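Local coordinates for thermosome subunit (Methanococcoides burtonii, PDB 3AQ1), which probably uses ATP binding and hydrolysis to help unfolded proteins fold, as a group II chaperonin of the TCP-1 family, at residues D99-L104 with A131-V136; I135-E138 with L143-N146. One frame throughout, in Å; residues are numbered along the deposited sequence.

Overall arrangement
Both contacts hold the chain around the exit of helix 121-132, probably in the intermediate domain, which in group II chaperonins joins the equatorial and apical domains. Their centres lie about 10 Å apart, they share I135 and V136, and they touch where V132 packs on V145. Contact 1 brings the start of helix 101-109 to the end of helix 121-132 with no hydrogen bond between the main chains, using a salt bridge toward the solvent side, with L104 buried. Contact 2, a short hairpin following in the chain, buries over twice the area and relies on main-chain hydrogen bonds, an apolar face and a bridging water.

Contact 1 of 2, residues D99-L104 with A131-V136; sequences DDEAAL and AVRSIV
D99 and R133 are the nearest CA pair, 8.3 Å apart; no backbone bond crosses that gap, and side chains have to span it. On one side the chain is about to enter helix 101-109: D100 occupies the N-cap position and is also the centre of an inverse gamma turn, and its carbonyl oxygen takes the backbone N-H of L104. On the other side helix 121-132 gives way to a type I turn from V132 to I135, in which I135 N binds V132 O at 3.0 Å.

R133 does most of the reaching. Its CB points toward the opposite segment, and the chain runs on to a bend at chi3 (65°) that turns the guanidinium toward E101. NH1 forms a salt bridge with OE2 of E101 at 2.8 Å. The two charged planes are 60° apart and the carboxylate comes in obliquely, so this is a single-oxygen grip and not a flat, two-pronged pairing. E101 leaves its helix with CG opposite the backbone N (chi1 -174°) and stays extended, which carries the carboxylate out to NH1, the two side chains crossing at about a right angle. CB of E101 lies in plane at the guanidinium edge, 3.5 Å from NH1. The D99 carboxylate contributes charge at longer range: OD1 lies 4.5 Å from NH2 and well out of the guanidinium plane, with no N-H pointing at it. Negative side chains at the start of a helix would probably also suit its dipole.

Beneath the charges, CD1 of L104 sits 4.3 Å from CD of R133, a light apolar touch. L104 continues inward onto I96 and onto V349 and I353 of helix 332-355, while V132 meets that same helix at L346 and I353, so both segments of the contact rest on one long helix.

Contact 2 of 2, residues I135-E138 with L143-N146; sequences IVEE and LKVN
V136 straddles two residues of the facing segment: its CG1 lies 3.8 Å from CD2 of L143, and its CG2 is 4.0 Å from CG2 of V145. The motif is a beta hairpin, a two-stranded antiparallel sheet of 136-137 and 144-145, in which E137 and K144 are the hydrogen-bonded pair. E137 N donates to K144 O at 2.8 Å, nearly in line with the carbonyl (C=O...N angle 165°). The return bond, K144 N to E137 O, is 3.0 Å long and almost straight at the hydrogen (174°), although the donor is tilted from the carbonyl plane.

The two faces differ in character. V136 and V145 share the apolar one, which I135 extends from the end of the strand. CG1 of I135 is tucked between the backbone N and carbonyl carbon (chi1 64°), and from there CD1 reaches CG1 of V145 at 3.7 Å, the two side chains crossing nearly at right angles. V145 also packs on I353 of helix 332-355, whose E354 accepts the V145 N-H through OE2.

On the other face E137 and K144 lie alongside each other and point the same way. OE1 of E137 rests over the aliphatic part of the lysine, 3.4 Å from CE; NZ is 4.4 Å from that oxygen, too far for a salt bridge but probably close enough for some attraction. N146, at the N-cap of helix 147-150, uses OD1 to cap the backbone N of E149. The backbone N of N146 donates to a water oxygen 2.7 Å away, and that water gives its two hydrogens to I135 O and E137 OE1, tying the open end of the hairpin together.

Contact 1 of 2, residues D99-L104 with A131-V136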
loop_
_atom_site.group_PDB
_atom_site.type_symbol
_atom_site.label_atom_id
_atom_site.label_comp_id
_atom_site.label_asym_id
_atom_site.label_seq_id
_atom_site.Cartn_x
_atom_site.Cartn_y
_atom_site.Cartn_z
ATOM N N ASP A 99 6.324 -16.071 -0.181
ATOM C CA ASP A 99 7.219 -16.975 -0.882
ATOM C C ASP A 99 6.743 -17.319 -2.268
ATOM O O ASP A 99 7.560 -17.594 -3.143
ATOM C CB ASP A 99 7.406 -18.264 -0.086
ATOM C CG ASP A 99 8.410 -18.111 1.038
ATOM O OD1 ASP A 99 9.275 -17.200 0.972
ATOM O OD2 ASP A 99 8.332 -18.912 1.988
ATOM N N ASP A 100 5.426 -17.327 -2.465
ATOM C CA ASP A 100 4.853 -17.673 -3.764
ATOM C C ASP A 100 5.159 -16.557 -4.764
ATOM O O ASP A 100 4.342 -15.673 -5.015
ATOM C CB ASP A 100 3.351 -17.946 -3.644
ATOM C CG ASP A 100 2.781 -18.635 -4.883
ATOM O OD1 ASP A 100 3.479 -18.670 -5.925
ATOM O OD2 ASP A 100 1.633 -19.139 -4.816
ATOM N N GLU A 101 6.359 -16.607 -5.324
ATOM C CA GLU A 101 6.907 -15.495 -6.092
ATOM C C GLU A 101 6.211 -15.278 -7.437
ATOM O O GLU A 101 5.880 -14.154 -7.798
ATOM C CB GLU A 101 8.402 -15.701 -6.297
ATOM C CG GLU A 101 9.096 -14.542 -6.964
ATOM C CD GLU A 101 10.577 -14.808 -7.189
ATOM O OE1 GLU A 101 10.986 -14.842 -8.374
ATOM O OE2 GLU A 101 11.324 -14.984 -6.187
ATOM N N ALA A 102 6.000 -16.351 -8.184
ATOM C CA ALA A 102 5.344 -16.230 -9.474
ATOM C C ALA A 102 3.974 -15.562 -9.327
ATOM O O ALA A 102 3.541 -14.800 -10.203
ATOM C CB ALA A 102 5.211 -17.595 -10.131
ATOM N N ALA A 103 3.303 -15.841 -8.213
ATOM C CA ALA A 103 1.972 -15.300 -7.977
ATOM C C ALA A 103 2.053 -13.854 -7.516
ATOM O O ALA A 103 1.201 -13.035 -7.877
ATOM C CB ALA A 103 1.215 -16.143 -6.964
ATOM N N LEU A 104 3.069 -13.551 -6.705
ATOM C CA LEU A 104 3.332 -12.174 -6.299
ATOM C C LEU A 104 3.651 -11.302 -7.511
ATOM O O LEU A 104 3.184 -10.172 -7.613
ATOM C CB LEU A 104 4.483 -12.109 -5.303
ATOM C CG LEU A 104 4.211 -12.584 -3.884
ATOM C CD1 LEU A 104 5.529 -12.697 -3.108
ATOM C CD2 LEU A 104 3.240 -11.636 -3.214
ATOM N N ALA A 131 11.487 -5.731 -3.744
ATOM C CA ALA A 131 11.467 -4.641 -2.780
ATOM C C ALA A 131 10.541 -4.992 -1.624
ATOM O O ALA A 131 10.938 -4.940 -0.457
ATOM C CB ALA A 131 11.003 -3.354 -3.453
ATOM N N VAL A 132 9.304 -5.356 -1.955
ATOM C CA VAL A 132 8.324 -5.724 -0.947
ATOM C C VAL A 132 8.824 -6.879 -0.104
ATOM O O VAL A 132 8.865 -6.777 1.113
ATOM C CB VAL A 132 6.968 -6.082 -1.564
ATOM C CG1 VAL A 132 6.138 -6.891 -0.588
ATOM C CG2 VAL A 132 6.231 -4.817 -1.937
ATOM N N ARG A 133 9.233 -7.965 -0.753
ATOM C CA ARG A 133 9.760 -9.132 -0.037
ATOM C C ARG A 133 10.851 -8.793 0.962
ATOM O O ARG A 133 11.126 -9.579 1.862
ATOM C CB ARG A 133 10.285 -10.198 -1.005
ATOM C CG ARG A 133 9.212 -11.126 -1.515
ATOM C CD ARG A 133 9.753 -12.070 -2.546
ATOM N NE ARG A 133 10.737 -12.987 -1.988
ATOM C CZ ARG A 133 10.985 -14.188 -2.497
ATOM N NH1 ARG A 133 10.312 -14.605 -3.568
ATOM N NH2 ARG A 133 11.896 -14.975 -1.937
ATOM N N SER A 134 11.478 -7.633 0.806
ATOM C CA SER A 134 12.659 -7.326 1.596
ATOM C C SER A 134 12.350 -6.399 2.769
ATOM O O SER A 134 13.227 -6.092 3.570
ATOM C CB SER A 134 13.776 -6.772 0.702
ATOM O OG SER A 134 13.951 -5.378 0.848
ATOM N N ILE A 135 11.097 -5.967 2.873
ATOM C CA ILE A 135 10.650 -5.211 4.033
ATOM C C ILE A 135 9.521 -5.924 4.781
ATOM O O ILE A 135 8.860 -5.320 5.631
ATOM C CB ILE A 135 10.157 -3.802 3.644
ATOM C CG1 ILE A 135 8.913 -3.896 2.754
ATOM C CG2 ILE A 135 11.260 -3.027 2.958
ATOM C CD1 ILE A 135 8.011 -2.724 2.876
ATOM N N VAL A 136 9.286 -7.197 4.458
ATOM C CA VAL A 136 8.286 -8.001 5.168
ATOM C C VAL A 136 8.656 -8.246 6.631
ATOM O O VAL A 136 9.705 -8.820 6.924
ATOM C CB VAL A 136 8.068 -9.374 4.504
ATOM C CG1 VAL A 136 7.087 -10.207 5.332
ATOM C CG2 VAL A 136 7.559 -9.210 3.084
#

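Contact 2 of 2, residues I135-E138 with L143-N146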
loop_
_atom_site.group_PDB
_atom_site.type_symbol
_atom_site.label_atom_id
_atom_site.label_comp_id
_atom_site.label_asym_id
_atom_site.label_seq_id
_atom_site.Cartn_x
_atom_site.Cartn_y
_atom_site.Cartn_z
ATOM N N ILE A 135 11.097 -5.967 2.873
ATOM C CA ILE A 135 10.650 -5.211 4.033
ATOM C C ILE A 135 9.521 -5.924 4.781
ATOM O O ILE A 135 8.860 -5.320 5.631
ATOM C CB ILE A 135 10.157 -3.802 3.644
ATOM C CG1 ILE A 135 8.913 -3.896 2.754
ATOM C CG2 ILE A 135 11.260 -3.027 2.958
ATOM C CD1 ILE A 135 8.011 -2.724 2.876
ATOM N N VAL A 136 9.286 -7.197 4.458
ATOM C CA VAL A 136 8.286 -8.001 5.168
ATOM C C VAL A 136 8.656 -8.246 6.631
ATOM O O VAL A 136 9.705 -8.820 6.924
ATOM C CB VAL A 136 8.068 -9.374 4.504
ATOM C CG1 VAL A 136 7.087 -10.207 5.332
ATOM C CG2 VAL A 136 7.559 -9.210 3.084
ATOM N N GLU A 137 7.789 -7.822 7.544
ATOM C CA GLU A 137 8.034 -7.992 8.978
ATOM C C GLU A 137 7.200 -9.133 9.543
ATOM O O GLU A 137 6.051 -9.323 9.156
ATOM C CB GLU A 137 7.751 -6.688 9.742
ATOM C CG GLU A 137 8.777 -5.583 9.484
ATOM C CD GLU A 137 8.383 -4.227 10.070
ATOM O OE1 GLU A 137 7.323 -3.680 9.684
ATOM O OE2 GLU A 137 9.156 -3.693 10.901
ATOM N N GLU A 138 7.783 -9.905 10.450
ATOM C CA GLU A 138 7.042 -10.977 11.101
ATOM C C GLU A 138 6.333 -10.423 12.328
ATOM O O GLU A 138 6.782 -9.446 12.922
ATOM C CB GLU A 138 7.978 -12.110 11.505
ATOM C CG GLU A 138 7.399 -13.492 11.286
ATOM C CD GLU A 138 8.126 -14.249 10.192
ATOM O OE1 GLU A 138 8.658 -13.594 9.268
ATOM O OE2 GLU A 138 8.164 -15.497 10.257
ATOM N N LEU A 143 1.743 -11.382 9.261
ATOM C CA LEU A 143 2.743 -10.596 8.540
ATOM C C LEU A 143 2.375 -9.119 8.339
ATOM O O LEU A 143 1.207 -8.768 8.113
ATOM C CB LEU A 143 2.970 -11.232 7.175
ATOM C CG LEU A 143 3.645 -12.596 7.218
ATOM C CD1 LEU A 143 3.549 -13.292 5.875
ATOM C CD2 LEU A 143 5.083 -12.419 7.625
ATOM N N LYS A 144 3.387 -8.259 8.395
ATOM C CA LYS A 144 3.206 -6.825 8.189
ATOM C C LYS A 144 4.137 -6.311 7.079
ATOM O O LYS A 144 5.333 -6.626 7.075
ATOM C CB LYS A 144 3.445 -6.068 9.504
ATOM C CG LYS A 144 3.493 -4.541 9.387
ATOM C CD LYS A 144 3.380 -3.876 10.770
ATOM C CE LYS A 144 4.354 -2.698 10.963
ATOM N NZ LYS A 144 4.236 -2.050 12.317
ATOM N N VAL A 145 3.579 -5.544 6.132
ATOM C CA VAL A 145 4.378 -4.897 5.085
ATOM C C VAL A 145 4.175 -3.381 5.057
ATOM O O VAL A 145 3.219 -2.890 4.466
ATOM C CB VAL A 145 4.067 -5.453 3.694
ATOM C CG1 VAL A 145 4.872 -4.709 2.654
ATOM C CG2 VAL A 145 4.365 -6.945 3.623
ATOM N N ASN A 146 5.075 -2.638 5.692
ATOM C CA ASN A 146 4.929 -1.189 5.769
ATOM C C ASN A 146 5.566 -0.436 4.603
ATOM O O ASN A 146 6.690 0.042 4.695
ATOM C CB ASN A 146 5.456 -0.655 7.096
ATOM C CG ASN A 146 5.257 0.854 7.236
ATOM O OD1 ASN A 146 4.810 1.527 6.294
ATOM N ND2 ASN A 146 5.592 1.393 8.413
HETATM O O HOH W 1 7.398 -3.416 6.920
#